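Local coordinates for coronin (Toxoplasma gondii, PDB 4OZU), which probably binds actin filaments, as other coronins do, and is represented here by its N-terminal WD40 beta-propeller domain, at residues V9-N14 and Y294-G299; M281-G286 and A330-M335. All blocks are in the same frame, centred on the assembly; numbering follows the deposited sequence. Where two conformers were deposited one is given.

Contact 1 of 2, residues V9-N14 and Y294-G299; sequences VPLIKN and YYQYHG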
# COMPACT_ATOMS: atom_id res chain seq x y z
N VAL A 9 9.64 -15.87 11.93
CA VAL A 9 8.45 -15.03 12.06
C VAL A 9 7.82 -15.22 13.45
O VAL A 9 7.48 -16.34 13.82
CB VAL A 9 7.41 -15.34 10.96
CG1 VAL A 9 6.15 -14.51 11.15
CG2 VAL A 9 8.01 -15.08 9.58
N PRO A 10 7.65 -14.13 14.21
CA PRO A 10 7.10 -14.27 15.56
C PRO A 10 5.59 -14.47 15.59
O PRO A 10 4.88 -13.95 14.74
CB PRO A 10 7.46 -12.94 16.23
CG PRO A 10 7.48 -11.97 15.11
CD PRO A 10 7.98 -12.73 13.90
N LEU A 11 5.13 -15.24 16.57
CA LEU A 11 3.71 -15.30 16.88
C LEU A 11 3.38 -14.05 17.68
O LEU A 11 4.05 -13.76 18.67
CB LEU A 11 3.36 -16.55 17.68
CG LEU A 11 1.92 -16.62 18.19
CD1 LEU A 11 0.96 -16.82 17.03
CD2 LEU A 11 1.77 -17.72 19.22
N ILE A 12 2.37 -13.31 17.24
CA ILE A 12 2.00 -12.07 17.90
C ILE A 12 0.56 -12.13 18.38
O ILE A 12 -0.37 -11.96 17.61
CB ILE A 12 2.19 -10.86 16.97
CG1 ILE A 12 3.65 -10.77 16.52
CG2 ILE A 12 1.77 -9.57 17.68
CD1 ILE A 12 3.92 -9.75 15.44
N LYS A 13 0.40 -12.38 19.68
CA LYS A 13 -0.91 -12.45 20.30
C LYS A 13 -1.34 -11.10 20.86
O LYS A 13 -2.53 -10.86 21.08
CB LYS A 13 -0.92 -13.49 21.42
CG LYS A 13 -0.97 -14.93 20.93
CD LYS A 13 -1.07 -15.88 22.11
CE LYS A 13 -1.44 -17.29 21.67
NZ LYS A 13 -1.63 -18.19 22.84
N ASN A 14 -0.36 -10.23 21.08
CA ASN A 14 -0.60 -8.93 21.70
C ASN A 14 0.06 -7.84 20.89
O ASN A 14 1.25 -7.90 20.59
CB ASN A 14 -0.06 -8.91 23.13
CG ASN A 14 -0.57 -10.06 23.96
OD1 ASN A 14 0.18 -10.99 24.28
ND2 ASN A 14 -1.84 -10.01 24.33
N TYR A 294 -6.94 -5.20 13.42
CA TYR A 294 -5.88 -5.98 12.82
C TYR A 294 -5.85 -7.42 13.31
O TYR A 294 -6.35 -7.76 14.39
CB TYR A 294 -4.53 -5.32 13.06
CG TYR A 294 -4.36 -4.66 14.40
CD1 TYR A 294 -4.80 -3.36 14.61
CD2 TYR A 294 -3.73 -5.32 15.45
CE1 TYR A 294 -4.63 -2.74 15.84
CE2 TYR A 294 -3.56 -4.71 16.68
CZ TYR A 294 -4.01 -3.42 16.87
OH TYR A 294 -3.84 -2.82 18.09
N TYR A 295 -5.25 -8.24 12.46
CA TYR A 295 -5.20 -9.69 12.58
C TYR A 295 -3.75 -10.10 12.37
O TYR A 295 -2.98 -9.34 11.79
CB TYR A 295 -6.08 -10.36 11.53
CG TYR A 295 -7.51 -9.91 11.51
CD1 TYR A 295 -7.89 -8.73 10.90
CD2 TYR A 295 -8.50 -10.69 12.10
CE1 TYR A 295 -9.22 -8.32 10.89
CE2 TYR A 295 -9.82 -10.30 12.10
CZ TYR A 295 -10.17 -9.11 11.49
OH TYR A 295 -11.50 -8.74 11.49
N GLN A 296 -3.39 -11.30 12.81
CA GLN A 296 -2.15 -11.90 12.35
C GLN A 296 -2.42 -13.13 11.51
O GLN A 296 -3.15 -14.02 11.93
CB GLN A 296 -1.21 -12.28 13.49
CG GLN A 296 0.17 -12.62 12.96
CD GLN A 296 1.13 -13.15 14.00
OE1 GLN A 296 0.73 -13.80 14.96
NE2 GLN A 296 2.42 -12.89 13.79
N TYR A 297 -1.82 -13.15 10.33
CA TYR A 297 -1.80 -14.32 9.48
C TYR A 297 -0.53 -15.09 9.83
O TYR A 297 0.57 -14.63 9.55
CB TYR A 297 -1.83 -13.92 8.01
CG TYR A 297 -2.00 -15.03 7.00
CD1 TYR A 297 -2.95 -16.03 7.19
CD2 TYR A 297 -1.26 -15.05 5.83
CE1 TYR A 297 -3.12 -17.03 6.25
CE2 TYR A 297 -1.42 -16.04 4.89
CZ TYR A 297 -2.36 -17.03 5.10
OH TYR A 297 -2.52 -18.01 4.15
N HIS A 298 -0.70 -16.23 10.48
CA HIS A 298 0.42 -16.99 11.02
C HIS A 298 0.13 -18.47 10.92
O HIS A 298 -0.95 -18.92 11.29
CB HIS A 298 0.68 -16.60 12.47
CG HIS A 298 1.92 -17.19 13.06
ND1 HIS A 298 3.17 -16.64 12.86
CD2 HIS A 298 2.11 -18.29 13.83
CE1 HIS A 298 4.08 -17.38 13.49
NE2 HIS A 298 3.46 -18.38 14.09
N GLY A 299 1.08 -19.23 10.40
CA GLY A 299 0.90 -20.66 10.26
C GLY A 299 -0.27 -21.01 9.36
O GLY A 299 -0.85 -22.08 9.49
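Just before strand 16-25 completes the closing blade of the propeller, the incoming loop is clasped by Gln296 and His298, two residues on the same face of strand 291-298 in the preceding blade. Gln296 does the polar work. Its CG lies anti to the backbone N (chi1 -168°) and the chain beyond is extended, which brings the carboxamide up to the loop's backbone. NE2 gives a hydrogen bond to Pro10 O at 2.8 Å, in that carbonyl's plane, while OE1 receives one from Ile12 N at 2.9 Å, nearly straight at 167° though tilted from the plane of the side-chain carbonyl. A glutamine suits this place because one flat group offers both a donor and an acceptor, and the two bonds fix which end of the amide faces which partner. NE2 also bonds Thr279 O, so this buried nitrogen has two acceptors. Further along, the His298 ring lies against the loop, its flat shape offering a face to Leu11 CA, 4.2 Å from the ring centroid in a CH-pi contact, and an edge to Val9 O, 3.6 Å from His298 CE1. Leu11 CD1 reaches His298 CD2 at 3.7 Å. Here the clasp sits beside the blade that closes a WD40 propeller, where N-terminal strand 16-25 pairs antiparallel with strand 343-350 from the chain's C-terminal part.

Contact 2 of 2, residues M281-G286 and A330-M335; sequences MLYVCG and AEIGRM
Met281 and Ile332 form the tight end of this interface, where strand 281-286 faces strand 331-339 of the neighbouring blade. Met281 CG and Ile332 CD1 approach to 3.4 Å, closer than usual for two carbons, as the side chains cross at about a right angle. Ile332 reaches across with CG1 between its backbone N and carbonyl carbon (chi1 67°); its branched shape and the bent methionine suit a close apolar meeting. At the other end Met335 CE lies 3.6 Å from Cys285 SG, a doubtful detail because Cys285 was modelled in two conformers; this cysteine is a disulfide partner of Cys292 on the adjacent strand 291-298. Between them the fit is looser. Tyr283 OH comes no nearer than 4.2 Å to Ile332 CG1 and 4.3 Å to Gly333 CA, and a water takes up the polar link: it lies in the plane of the ring at its edge, 2.8 Å from Tyr283 OH, and donates to Ile332 O at 3.2 Å. Ile332 and Gly333 form a classic beta bulge opposite Phe349, and Gly333, partly exposed, presents no side chain to the hydroxyl. The chemistry implies that these two segments meet by apolar packing, with a water bridging Tyr283 OH and Ile332 O.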
# COMPACT_ATOMS: atom_id res chain seq x y z
N MET A 281 1.20 -9.44 10.25
CA MET A 281 0.15 -8.53 10.69
C MET A 281 -0.64 -8.05 9.48
O MET A 281 -0.07 -7.70 8.43
CB MET A 281 0.70 -7.33 11.45
CG MET A 281 1.30 -7.63 12.82
SD MET A 281 0.29 -8.67 13.90
CE MET A 281 -1.25 -7.76 13.96
N LEU A 282 -1.96 -8.03 9.64
CA LEU A 282 -2.86 -7.65 8.56
C LEU A 282 -3.85 -6.63 9.09
O LEU A 282 -4.69 -6.94 9.93
CB LEU A 282 -3.58 -8.89 8.02
CG LEU A 282 -4.46 -8.76 6.77
CD1 LEU A 282 -3.70 -8.15 5.60
CD2 LEU A 282 -5.01 -10.11 6.39
N TYR A 283 -3.72 -5.39 8.61
CA TYR A 283 -4.57 -4.30 9.07
C TYR A 283 -5.69 -4.06 8.06
O TYR A 283 -5.44 -4.12 6.86
CB TYR A 283 -3.76 -3.02 9.27
CG TYR A 283 -2.52 -3.18 10.14
CD1 TYR A 283 -1.34 -3.64 9.61
CD2 TYR A 283 -2.55 -2.87 11.50
CE1 TYR A 283 -0.21 -3.79 10.38
CE2 TYR A 283 -1.42 -3.02 12.29
CZ TYR A 283 -0.25 -3.48 11.72
OH TYR A 283 0.88 -3.64 12.49
N VAL A 284 -6.91 -3.81 8.53
CA VAL A 284 -8.01 -3.45 7.65
C VAL A 284 -8.54 -2.10 8.08
O VAL A 284 -9.02 -1.93 9.20
CB VAL A 284 -9.13 -4.52 7.63
CG1 VAL A 284 -8.61 -5.80 6.99
CG2 VAL A 284 -9.65 -4.82 9.03
N CYS A 285 -8.45 -1.14 7.16
CA CYS A 285 -8.73 0.26 7.44
C CYS A 285 -9.77 0.82 6.48
O CYS A 285 -9.61 0.70 5.26
CB CYS A 285 -7.44 1.07 7.34
SG CYS A 285 -6.03 0.31 8.17
N GLY A 286 -10.82 1.41 7.02
CA GLY A 286 -11.83 2.07 6.21
C GLY A 286 -11.75 3.58 6.32
O GLY A 286 -11.78 4.13 7.42
N ALA A 330 9.88 -1.55 20.22
CA ALA A 330 9.13 -2.75 19.83
C ALA A 330 7.98 -2.35 18.92
O ALA A 330 6.93 -2.99 18.90
CB ALA A 330 8.61 -3.50 21.05
N GLU A 331 8.20 -1.29 18.15
CA GLU A 331 7.25 -0.88 17.12
C GLU A 331 7.40 -1.79 15.91
O GLU A 331 8.49 -1.90 15.37
CB GLU A 331 7.49 0.58 16.71
CG GLU A 331 6.51 1.10 15.67
CD GLU A 331 6.85 2.50 15.20
OE1 GLU A 331 8.00 2.70 14.73
OE2 GLU A 331 5.98 3.39 15.31
N ILE A 332 6.31 -2.44 15.47
CA ILE A 332 6.40 -3.30 14.29
C ILE A 332 5.73 -2.66 13.07
O ILE A 332 6.03 -3.03 11.93
CB ILE A 332 5.79 -4.69 14.54
CG1 ILE A 332 4.29 -4.63 14.75
CG2 ILE A 332 6.48 -5.35 15.75
CD1 ILE A 332 3.63 -5.98 14.70
N GLY A 333 4.83 -1.72 13.30
CA GLY A 333 4.21 -0.98 12.22
C GLY A 333 3.78 0.40 12.68
O GLY A 333 3.68 0.66 13.89
N ARG A 334 3.56 1.30 11.73
CA ARG A 334 3.08 2.63 12.05
C ARG A 334 2.16 3.16 10.96
O ARG A 334 2.52 3.18 9.78
CB ARG A 334 4.24 3.60 12.27
CG ARG A 334 3.82 4.92 12.90
CD ARG A 334 4.94 5.96 12.88
NE ARG A 334 6.22 5.43 13.35
CZ ARG A 334 7.40 5.98 13.09
NH1 ARG A 334 7.48 7.10 12.39
NH2 ARG A 334 8.51 5.42 13.55
N MET A 335 0.97 3.57 11.38
CA MET A 335 0.03 4.22 10.48
C MET A 335 0.17 5.73 10.60
O MET A 335 0.34 6.26 11.69
CB MET A 335 -1.40 3.80 10.82
CG MET A 335 -2.47 4.45 9.96
SD MET A 335 -4.12 4.18 10.63
CE MET A 335 -4.26 2.40 10.48
O HOH W 1 3.17 -4.11 10.93

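Overall arrangement
The two contacts lie with their centres 12 Å apart, on the same side of the chain's centre, with contact 2 the nearer to that centre. They share one blade: strands 281-286 and 291-298 are successive, neighbouring antiparallel strands of its sheet, probably linked by a hydrogen bond between Leu282 N and Tyr295 O (2.7 Å). Their partners also converge, since 9-14 leads into strand 16-25 and 330-335 runs into strand 331-339, both in the closing blade. Along the chain the segments alternate: 9-14, 281-286, 294-299, 330-335. The penultimate blade thus touches both the N-terminal lead and the C-terminal strands of the closing blade, consistent with a ring closed by strands from both ends of the chain.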